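Local coordinates for sigma-c capsid protein (Avian reovirus, PDB 2VRS), which forms the trimeric fibre of the avian reovirus capsid, attaches the virus to host cells and induces their apoptosis, at residues Gly153-Ser158 / Gly178-Ser183; Leu131-Ser136 / Arg184-Thr189; Gln81-Arg86 / Leu145-Pro150; Asp61-Phe66 / His108-Asp113. All blocks are in the same frame, centred on the assembly; numbering follows the deposited sequence.

Interaction 1. Residues Gly153-Ser158 / Gly178-Ser183; sequences GFQAAS and GVYSSS
The side chain of Q155 lies crosswise to that of Y180 where the short helix 152-155 packs against the end of strand 170-180 in the beta-barrel head domain of the fibre. The glutamine chain runs extended beyond CG, at about a right angle to the tyrosine side chain, with its amide plane turned 52° from the phenol ring. Its methylene CG comes within 4.2 Å of Y180 CB, while the amide reaches on to the backbone of S183, OE1 standing 3.7 Å from S183 CA. Glutamine suits this position because its aliphatic part can pack on the tyrosine while its amide serves polar partners: NE2 bonds to the carbonyl of P150, and OE1 accepts from a water that also makes a weak bond to Y180 O.

Deeper in, the rings of F154 and Y180 meet. With CG anti to the backbone nitrogen (chi1 -172°), the F154 ring is carried inward, and Y180 CE1 stands at its edge, 4.2 Å from F154 CE2. F159 and I209 extend this apolar cluster, so two large aromatic side chains are well placed here. The 153-158 segment also packs against a neighbouring subunit, A157 on Q81 and S158 on L82 of that chain.

No direct hydrogen bond joins the two segments. A water bridges them instead, accepting from Y180 N at 2.8 Å and donating to the carbonyls of Q155 and A157. Farther along, S158 draws close to the strand through its backbone, its CA 3.1 Å from G178 O in a CA-H...O contact.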
# COMPACT_ATOMS: atom_id res chain seq x y z
N GLY C 153 9.28 4.88 -10.07
CA GLY C 153 9.28 3.42 -10.24
C GLY C 153 8.41 3.03 -11.45
O GLY C 153 8.80 2.20 -12.26
N PHE C 154 7.22 3.62 -11.53
CA PHE C 154 6.27 3.28 -12.60
C PHE C 154 6.87 3.64 -13.98
O PHE C 154 6.75 2.87 -14.93
CB PHE C 154 4.93 4.00 -12.38
CG PHE C 154 3.85 3.54 -13.34
CD1 PHE C 154 3.08 2.42 -13.02
CD2 PHE C 154 3.68 4.17 -14.59
CE1 PHE C 154 2.06 1.95 -13.90
CE2 PHE C 154 2.69 3.70 -15.49
CZ PHE C 154 1.86 2.60 -15.12
N GLN C 155 7.55 4.79 -14.06
CA GLN C 155 8.06 5.30 -15.31
C GLN C 155 9.06 4.38 -15.97
O GLN C 155 9.27 4.45 -17.19
CB GLN C 155 8.72 6.67 -15.07
CG GLN C 155 7.75 7.80 -14.88
CD GLN C 155 8.53 9.10 -14.65
OE1 GLN C 155 9.38 9.44 -15.45
NE2 GLN C 155 8.26 9.79 -13.56
N ALA C 156 9.65 3.48 -15.17
CA ALA C 156 10.76 2.67 -15.64
C ALA C 156 10.40 1.55 -16.65
O ALA C 156 11.30 0.93 -17.25
CB ALA C 156 11.50 2.09 -14.42
N ALA C 157 9.10 1.29 -16.86
CA ALA C 157 8.63 0.22 -17.74
C ALA C 157 7.50 0.72 -18.64
O ALA C 157 6.70 1.56 -18.25
CB ALA C 157 8.12 -0.97 -16.91
N SER C 158 7.39 0.10 -19.81
CA SER C 158 6.15 0.15 -20.60
C SER C 158 4.96 -0.39 -19.78
O SER C 158 5.13 -1.19 -18.84
CB SER C 158 6.34 -0.66 -21.89
OG SER C 158 7.38 -0.03 -22.65
N GLY C 178 1.97 1.69 -23.55
CA GLY C 178 2.53 3.03 -23.49
C GLY C 178 3.87 3.06 -22.78
O GLY C 178 4.26 2.08 -22.16
N VAL C 179 4.57 4.19 -22.90
CA VAL C 179 5.82 4.37 -22.13
C VAL C 179 6.02 5.86 -21.93
O VAL C 179 5.71 6.65 -22.83
CB VAL C 179 7.03 3.69 -22.86
CG1 VAL C 179 7.36 4.41 -24.18
CG2 VAL C 179 8.27 3.65 -21.96
N TYR C 180 6.47 6.23 -20.74
CA TYR C 180 6.85 7.61 -20.43
C TYR C 180 8.25 7.92 -20.95
O TYR C 180 9.19 7.26 -20.58
CB TYR C 180 6.78 7.89 -18.93
CG TYR C 180 5.34 8.14 -18.48
CD1 TYR C 180 4.53 7.06 -18.11
CD2 TYR C 180 4.80 9.42 -18.49
CE1 TYR C 180 3.20 7.27 -17.71
CE2 TYR C 180 3.46 9.65 -18.12
CZ TYR C 180 2.68 8.55 -17.72
OH TYR C 180 1.39 8.79 -17.36
N SER C 181 8.33 8.91 -21.83
CA SER C 181 9.65 9.43 -22.27
C SER C 181 10.23 10.43 -21.26
O SER C 181 11.43 10.66 -21.23
CB SER C 181 9.54 10.03 -23.67
OG SER C 181 8.54 11.05 -23.73
N SER C 182 9.37 11.04 -20.45
CA SER C 182 9.77 11.87 -19.30
C SER C 182 8.61 11.93 -18.34
O SER C 182 7.57 11.36 -18.65
CB SER C 182 10.10 13.28 -19.75
OG SER C 182 8.99 13.92 -20.34
N SER C 183 8.75 12.62 -17.21
CA SER C 183 7.67 12.60 -16.19
C SER C 183 6.34 13.20 -16.73
O SER C 183 5.26 12.89 -16.20
CB SER C 183 8.10 13.34 -14.93
OG SER C 183 8.29 14.72 -15.24
O HOH W 1 6.89 4.44 -18.60
O HOH W 2 10.55 8.68 -17.86

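Interaction 2. Residues Leu131-Ser136 / Arg184-Thr189; sequences LTFDLS and RVFTIT
T132 and T187 join their hydroxyls, OG1 to OG1 at 2.7 Å, across a non-hydrogen-bonded pair of the antiparallel strands 128-134 and 185-191. The backbone bonds fall at the neighbouring pairs, L131 with I188 and F133 with F186; F133 N reaches F186 O at 2.7 Å, almost in line with the carbonyl. L135 N bonds to R184 O, and R184 NH2 reaches S136 OG at 3.1 Å, with the hydroxyl in the guanidinium plane. A bend at chi3 (62°) turns the arginine back over L135 CB, which lies against one guanidinium face. D134 OD1 closes an Asx turn onto S136 N.

V185 shares the face of T132 and T187, its CG1 3.5 Å from T132 CG2. On the buried face F133 and F186 lie nearly parallel, planes 14° apart, but slid so far that the rings barely overlap; F133 CB, 3.7 Å from the F186 centroid, sits over that ring as a CH-pi contact. I188 CD1 meets the edge of the F133 ring.

Threonine, valine and aspartate thus suit the partly exposed face, and phenylalanine, leucine and isoleucine the barrel interior. A water links D134 OD1 with R184 NE, and their opposite charges probably still attract.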
# COMPACT_ATOMS: atom_id res chain seq x y z
N LEU C 131 0.88 7.72 -30.50
CA LEU C 131 0.03 8.85 -30.03
C LEU C 131 0.58 9.32 -28.71
O LEU C 131 0.68 8.56 -27.76
CB LEU C 131 -1.41 8.37 -29.84
CG LEU C 131 -2.50 9.43 -29.83
CD1 LEU C 131 -2.45 10.25 -31.17
CD2 LEU C 131 -3.93 8.81 -29.65
N THR C 132 0.93 10.60 -28.69
CA THR C 132 1.64 11.20 -27.57
C THR C 132 0.70 12.04 -26.68
O THR C 132 -0.14 12.80 -27.18
CB THR C 132 2.90 11.97 -28.10
OG1 THR C 132 3.83 11.00 -28.60
CG2 THR C 132 3.56 12.77 -26.94
N PHE C 133 0.88 11.90 -25.36
CA PHE C 133 0.05 12.57 -24.33
C PHE C 133 1.03 13.33 -23.42
O PHE C 133 1.57 12.81 -22.47
CB PHE C 133 -0.73 11.53 -23.52
CG PHE C 133 -1.83 10.89 -24.30
CD1 PHE C 133 -3.10 11.47 -24.30
CD2 PHE C 133 -1.57 9.76 -25.09
CE1 PHE C 133 -4.14 10.90 -25.06
CE2 PHE C 133 -2.61 9.18 -25.90
CZ PHE C 133 -3.89 9.74 -25.86
N ASP C 134 1.22 14.60 -23.74
CA ASP C 134 2.10 15.50 -22.98
C ASP C 134 1.22 16.38 -22.13
O ASP C 134 0.24 16.94 -22.64
CB ASP C 134 2.80 16.36 -24.05
CG ASP C 134 3.77 17.38 -23.49
OD1 ASP C 134 3.69 17.78 -22.31
OD2 ASP C 134 4.61 17.83 -24.31
N LEU C 135 1.55 16.53 -20.84
CA LEU C 135 0.67 17.33 -19.92
C LEU C 135 0.46 18.76 -20.42
O LEU C 135 -0.58 19.36 -20.14
CB LEU C 135 1.22 17.36 -18.50
CG LEU C 135 1.33 16.04 -17.72
CD1 LEU C 135 1.92 16.40 -16.31
CD2 LEU C 135 -0.05 15.35 -17.63
N SER C 136 1.43 19.29 -21.17
CA SER C 136 1.31 20.64 -21.76
C SER C 136 0.20 20.82 -22.78
O SER C 136 -0.21 21.96 -23.02
CB SER C 136 2.64 21.08 -22.38
OG SER C 136 3.55 21.31 -21.33
N ARG C 184 6.42 14.06 -17.73
CA ARG C 184 5.22 14.77 -18.23
C ARG C 184 4.63 14.18 -19.51
O ARG C 184 3.60 14.65 -19.98
CB ARG C 184 5.52 16.26 -18.49
CG ARG C 184 5.84 17.04 -17.22
CD ARG C 184 6.22 18.50 -17.57
NE ARG C 184 5.15 19.26 -18.24
CZ ARG C 184 4.21 19.95 -17.61
NH1 ARG C 184 4.16 19.97 -16.29
NH2 ARG C 184 3.29 20.62 -18.31
N VAL C 185 5.28 13.17 -20.09
CA VAL C 185 4.91 12.77 -21.46
C VAL C 185 4.94 11.26 -21.60
O VAL C 185 5.97 10.64 -21.34
CB VAL C 185 5.90 13.36 -22.55
CG1 VAL C 185 5.47 12.94 -23.96
CG2 VAL C 185 6.01 14.85 -22.43
N PHE C 186 3.84 10.66 -22.06
CA PHE C 186 3.85 9.29 -22.48
C PHE C 186 3.35 9.17 -23.90
O PHE C 186 2.63 10.04 -24.41
CB PHE C 186 3.09 8.32 -21.53
CG PHE C 186 1.59 8.48 -21.54
CD1 PHE C 186 0.99 9.40 -20.68
CD2 PHE C 186 0.76 7.63 -22.33
CE1 PHE C 186 -0.39 9.53 -20.64
CE2 PHE C 186 -0.63 7.73 -22.29
CZ PHE C 186 -1.21 8.71 -21.45
N THR C 187 3.78 8.10 -24.54
CA THR C 187 3.37 7.77 -25.91
C THR C 187 2.85 6.33 -25.95
O THR C 187 3.45 5.42 -25.38
CB THR C 187 4.56 7.96 -26.88
OG1 THR C 187 4.97 9.34 -26.82
CG2 THR C 187 4.17 7.59 -28.32
N ILE C 188 1.70 6.15 -26.59
CA ILE C 188 1.17 4.82 -26.83
C ILE C 188 1.38 4.40 -28.29
O ILE C 188 1.36 5.24 -29.19
CB ILE C 188 -0.31 4.74 -26.43
CG1 ILE C 188 -1.19 5.57 -27.35
CG2 ILE C 188 -0.44 5.15 -24.94
CD1 ILE C 188 -2.70 5.39 -27.08
N THR C 189 1.58 3.10 -28.49
CA THR C 189 1.79 2.51 -29.82
C THR C 189 0.70 1.46 -30.04
O THR C 189 0.48 0.58 -29.19
CB THR C 189 3.16 1.82 -29.85
OG1 THR C 189 4.19 2.81 -29.64
CG2 THR C 189 3.34 1.10 -31.18
O HOH W 3 1.35 12.60 -19.53
O HOH W 4 5.60 19.08 -20.99

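Interaction 3. Residues Gln81-Arg86 / Leu145-Pro150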
# COMPACT_ATOMS: atom_id res chain seq x y z
N GLN C 81 -10.70 11.79 -6.47
CA GLN C 81 -11.22 12.79 -7.37
C GLN C 81 -11.50 12.17 -8.72
O GLN C 81 -10.78 11.28 -9.16
CB GLN C 81 -10.15 13.86 -7.68
CG GLN C 81 -9.57 14.60 -6.55
CD GLN C 81 -8.39 15.43 -7.04
OE1 GLN C 81 -7.24 15.17 -6.66
NE2 GLN C 81 -8.66 16.40 -7.90
N LEU C 82 -12.51 12.72 -9.39
CA LEU C 82 -12.74 12.39 -10.77
C LEU C 82 -12.50 13.69 -11.55
O LEU C 82 -13.37 14.59 -11.58
CB LEU C 82 -14.18 11.85 -11.01
CG LEU C 82 -14.42 11.33 -12.46
CD1 LEU C 82 -13.57 10.04 -12.80
CD2 LEU C 82 -15.88 11.02 -12.70
N MET C 83 -11.33 13.79 -12.17
CA MET C 83 -10.97 14.94 -13.00
C MET C 83 -11.50 14.80 -14.41
O MET C 83 -11.47 13.72 -15.00
CB MET C 83 -9.46 15.07 -13.07
CG MET C 83 -8.79 15.27 -11.76
SD MET C 83 -7.02 15.32 -12.12
CE MET C 83 -6.39 15.60 -10.51
N GLN C 84 -11.97 15.90 -14.98
CA GLN C 84 -12.51 15.89 -16.35
C GLN C 84 -11.81 17.05 -17.09
O GLN C 84 -11.83 18.20 -16.64
CB GLN C 84 -14.02 16.11 -16.35
CG GLN C 84 -14.76 15.05 -15.56
CD GLN C 84 -16.22 15.37 -15.45
OE1 GLN C 84 -16.77 15.48 -14.36
NE2 GLN C 84 -16.86 15.55 -16.60
N PHE C 85 -11.10 16.70 -18.16
CA PHE C 85 -10.45 17.71 -19.00
C PHE C 85 -10.32 17.25 -20.45
O PHE C 85 -10.64 16.11 -20.80
CB PHE C 85 -9.09 18.07 -18.39
CG PHE C 85 -8.20 16.87 -18.10
CD1 PHE C 85 -7.36 16.37 -19.10
CD2 PHE C 85 -8.18 16.28 -16.84
CE1 PHE C 85 -6.52 15.26 -18.82
CE2 PHE C 85 -7.34 15.17 -16.55
CZ PHE C 85 -6.52 14.67 -17.55
N ARG C 86 -9.84 18.15 -21.31
CA ARG C 86 -9.58 17.83 -22.70
C ARG C 86 -8.08 17.73 -22.96
O ARG C 86 -7.28 18.51 -22.43
CB ARG C 86 -10.25 18.88 -23.61
CG ARG C 86 -11.78 18.91 -23.41
CD ARG C 86 -12.45 17.78 -24.17
NE ARG C 86 -12.94 18.20 -25.49
CZ ARG C 86 -12.20 18.26 -26.60
NH1 ARG C 86 -10.91 17.95 -26.59
NH2 ARG C 86 -12.77 18.65 -27.74
N LEU C 145 -2.09 18.74 -10.47
CA LEU C 145 -1.17 18.11 -11.48
C LEU C 145 -0.38 16.88 -11.02
O LEU C 145 -0.03 15.99 -11.85
CB LEU C 145 -0.22 19.15 -12.09
CG LEU C 145 0.17 18.96 -13.56
CD1 LEU C 145 -1.03 18.61 -14.47
CD2 LEU C 145 0.88 20.18 -14.09
N ALA C 146 -0.12 16.79 -9.72
CA ALA C 146 0.67 15.71 -9.17
C ALA C 146 0.00 14.37 -9.45
O ALA C 146 0.68 13.37 -9.58
CB ALA C 146 0.87 15.89 -7.70
N ARG C 147 -1.32 14.39 -9.60
CA ARG C 147 -2.07 13.10 -9.82
C ARG C 147 -1.94 12.57 -11.25
O ARG C 147 -2.48 11.50 -11.55
CB ARG C 147 -3.55 13.24 -9.50
CG ARG C 147 -3.84 13.76 -8.07
CD ARG C 147 -3.87 12.67 -7.01
NE ARG C 147 -2.62 11.91 -6.88
CZ ARG C 147 -1.53 12.30 -6.22
NH1 ARG C 147 -1.49 13.47 -5.60
NH2 ARG C 147 -0.47 11.49 -6.20
N LEU C 148 -1.27 13.33 -12.12
CA LEU C 148 -1.18 12.97 -13.54
C LEU C 148 0.26 12.66 -13.91
O LEU C 148 0.61 12.51 -15.08
CB LEU C 148 -1.69 14.12 -14.44
CG LEU C 148 -3.12 14.62 -14.14
CD1 LEU C 148 -3.52 15.71 -15.13
CD2 LEU C 148 -4.10 13.45 -14.13
N VAL C 149 1.11 12.63 -12.89
CA VAL C 149 2.55 12.33 -13.04
C VAL C 149 2.87 10.98 -12.41
O VAL C 149 2.62 10.76 -11.21
CB VAL C 149 3.45 13.43 -12.37
CG1 VAL C 149 4.92 13.07 -12.57
CG2 VAL C 149 3.18 14.81 -13.02
N PRO C 150 3.41 10.04 -13.21
CA PRO C 150 3.74 8.71 -12.70
C PRO C 150 4.93 8.74 -11.74
O PRO C 150 5.80 9.63 -11.86
CB PRO C 150 4.14 7.94 -13.96
CG PRO C 150 4.70 9.06 -14.89
CD PRO C 150 3.76 10.20 -14.64
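The extended strand 81-86 faces a 3-10 turn, 145-148, without any backbone pairing: the nearest CA atoms, those of Q81 and R147, are 9.5 Å apart, and side chains alone span the gap. Every second residue of the strand, Q81, M83 and F85, points toward the turn.

M83 touches both R147 and L148. Its chain is extended beyond CG, which carries the terminal methyl CE to 3.8 Å from R147 CB, the two side chains crossing at about a right angle. One bond back, M83 SD lies 4.0 Å from L148 CD2. A long, unbranched and polarisable side chain is apt here, since it can bridge two widely separated backbones and serve two neighbours at once. L148 divides its branches between two partners, CD2 going to the methionine sulphur and CD1 to F85 CZ at 4.0 Å. F85 and L148 approach from opposite directions, the methyl lying oblique to the phenyl ring. L148 also packs on L135, which links this packing to the end of strand 128-134.

R147 offers its aliphatic root to M83, then bends at chi2 (-85°) and chi3 (59°), so that the guanidinium leaves the contact. There NH2 bonds to T211 OG1 and the group forms a cation-pi interaction with Y65, while the carbonyl of R147 accepts from T112 OG1.

With no hydrogen bond between the segments, cohesion across them rests on dispersion and the burial of apolar surface; arginine can take part because its methylenes are buried against M83 while its guanidinium is engaged by T211 and Y65 beyond.

Interaction 4. Residues Asp61-Phe66 / His108-Asp113; sequences DMDPYF and HGRRTD
R110 rests its CG against the CB of Y65, 3.7 Å away, and sends its guanidinium on to D63. The bend at chi3 (77°) brings NH1 to 2.7 Å from D63 OD2 in a salt bridge. The hydrogen bond is bent, 134° at the hydrogen: the carboxylate oxygen is met on its syn side, and the two charged planes stand 63° apart. D63 OD1 accepts from Y65 N, closing an Asx turn, and OD2 also accepts from T74 OG1 of a neighbouring subunit. Aspartate is short enough to hold its own turn while meeting the arginine.

G109 lies in the type II' turn from H108 to R111, with a positive phi that glycine adopts readily. Its CA comes 3.1 Å from Y65 O, close backbone packing that the missing side chain permits. Y65 O and R110 N are joined by a water, which accepts from the nitrogen at 2.9 Å.

The 61-66 loop belongs to the triple beta-spiral region and the turn to the C-terminal domain, so the salt bridge probably ties shaft to head. R110 NE bonds to T211 O at the chain end; D63 and that terminus probably balance the charges of R110 and nearby R147.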
# COMPACT_ATOMS: atom_id res chain seq x y z
N ASP C 61 5.52 9.55 9.90
CA ASP C 61 5.04 10.52 8.92
C ASP C 61 4.45 9.71 7.77
O ASP C 61 5.13 8.81 7.24
CB ASP C 61 6.16 11.43 8.44
CG ASP C 61 6.67 12.34 9.56
OD1 ASP C 61 5.83 12.98 10.21
OD2 ASP C 61 7.89 12.40 9.75
N MET C 62 3.20 10.01 7.43
CA MET C 62 2.44 9.23 6.44
C MET C 62 1.94 10.13 5.30
O MET C 62 1.36 11.22 5.53
CB MET C 62 1.22 8.59 7.12
CG MET C 62 1.58 7.59 8.25
SD MET C 62 0.13 7.05 9.18
CE MET C 62 -0.14 8.45 10.29
N ASP C 63 2.18 9.66 4.06
CA ASP C 63 1.63 10.32 2.88
C ASP C 63 0.17 9.94 2.83
O ASP C 63 -0.10 8.75 2.66
CB ASP C 63 2.35 9.77 1.66
CG ASP C 63 1.63 10.07 0.33
OD1 ASP C 63 0.75 10.95 0.31
OD2 ASP C 63 1.97 9.40 -0.66
N PRO C 64 -0.76 10.91 2.95
CA PRO C 64 -2.20 10.60 3.00
C PRO C 64 -2.79 10.02 1.69
O PRO C 64 -3.88 9.44 1.72
CB PRO C 64 -2.85 11.96 3.31
CG PRO C 64 -1.95 12.94 2.75
CD PRO C 64 -0.54 12.36 3.06
N TYR C 65 -2.07 10.12 0.58
CA TYR C 65 -2.49 9.45 -0.67
C TYR C 65 -2.11 7.97 -0.66
O TYR C 65 -2.55 7.23 -1.53
CB TYR C 65 -1.88 10.13 -1.89
CG TYR C 65 -2.52 11.46 -2.12
CD1 TYR C 65 -3.69 11.54 -2.85
CD2 TYR C 65 -2.00 12.62 -1.54
CE1 TYR C 65 -4.36 12.76 -3.01
CE2 TYR C 65 -2.64 13.85 -1.72
CZ TYR C 65 -3.81 13.90 -2.45
OH TYR C 65 -4.47 15.09 -2.67
N PHE C 66 -1.31 7.55 0.32
CA PHE C 66 -0.89 6.15 0.42
C PHE C 66 -1.38 5.46 1.68
O PHE C 66 -1.77 4.29 1.66
CB PHE C 66 0.64 6.04 0.35
CG PHE C 66 1.15 4.61 0.49
CD1 PHE C 66 0.83 3.67 -0.49
CD2 PHE C 66 1.96 4.24 1.59
CE1 PHE C 66 1.29 2.35 -0.39
CE2 PHE C 66 2.42 2.89 1.69
CZ PHE C 66 2.08 1.97 0.70
N HIS C 108 -7.46 7.75 -7.17
CA HIS C 108 -7.87 7.13 -5.90
C HIS C 108 -6.58 6.60 -5.25
O HIS C 108 -5.93 5.70 -5.80
CB HIS C 108 -8.95 6.04 -6.12
CG HIS C 108 -8.58 4.98 -7.14
ND1 HIS C 108 -8.36 3.67 -6.79
CD2 HIS C 108 -8.38 5.06 -8.48
CE1 HIS C 108 -8.02 2.98 -7.87
NE2 HIS C 108 -8.03 3.79 -8.91
N GLY C 109 -6.21 7.19 -4.11
CA GLY C 109 -4.93 6.88 -3.53
C GLY C 109 -3.91 7.36 -4.54
O GLY C 109 -4.13 8.38 -5.24
N ARG C 110 -2.85 6.59 -4.69
CA ARG C 110 -1.83 6.98 -5.67
C ARG C 110 -2.04 6.28 -7.01
O ARG C 110 -1.12 6.21 -7.81
CB ARG C 110 -0.43 6.70 -5.13
CG ARG C 110 -0.16 7.57 -3.90
CD ARG C 110 1.34 7.66 -3.52
NE ARG C 110 1.95 8.59 -4.44
CZ ARG C 110 2.03 9.91 -4.28
NH1 ARG C 110 1.64 10.51 -3.15
NH2 ARG C 110 2.58 10.63 -5.23
N ARG C 111 -3.23 5.77 -7.25
CA ARG C 111 -3.57 5.25 -8.58
C ARG C 111 -4.40 6.28 -9.35
O ARG C 111 -5.36 6.89 -8.80
CB ARG C 111 -4.40 3.95 -8.44
CG ARG C 111 -4.71 3.28 -9.81
CD ARG C 111 -3.45 2.58 -10.45
NE ARG C 111 -3.90 1.96 -11.74
CZ ARG C 111 -3.09 1.35 -12.58
NH1 ARG C 111 -1.81 1.30 -12.27
NH2 ARG C 111 -3.53 0.80 -13.71
N THR C 112 -4.06 6.48 -10.61
CA THR C 112 -4.84 7.34 -11.51
C THR C 112 -5.22 6.59 -12.73
O THR C 112 -4.35 6.11 -13.46
CB THR C 112 -4.08 8.64 -11.87
OG1 THR C 112 -3.94 9.40 -10.67
CG2 THR C 112 -4.81 9.41 -12.92
N ASP C 113 -6.53 6.43 -12.92
CA ASP C 113 -7.04 5.64 -14.06
C ASP C 113 -7.63 6.55 -15.07
O ASP C 113 -8.48 7.37 -14.72
CB ASP C 113 -8.04 4.57 -13.58
CG ASP C 113 -7.36 3.52 -12.68
OD1 ASP C 113 -6.31 3.00 -13.13
OD2 ASP C 113 -7.85 3.23 -11.58
O HOH W 5 -2.59 4.42 -2.80

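In the fold
Three of the contacts lie within the head domain, whereas interaction 4 probably joins it to the shaft and sits among all three subunits. Interaction 3 is the most buried, has no hydrogen bond across its segments and rests mainly on apolar packing; interaction 2 is a regular strand pairing, one face toward the barrel interior and the other partly exposed; interactions 1 and 4 are partly buried and use water where direct backbone bonds are lacking. Interactions 1 and 2 share the sheet through V179 and T187 and meet at the Y180 and F186 rings. The 145-150 loop of interaction 3 touches the other three. Of the four, interaction 4 alone has a salt bridge across its segments.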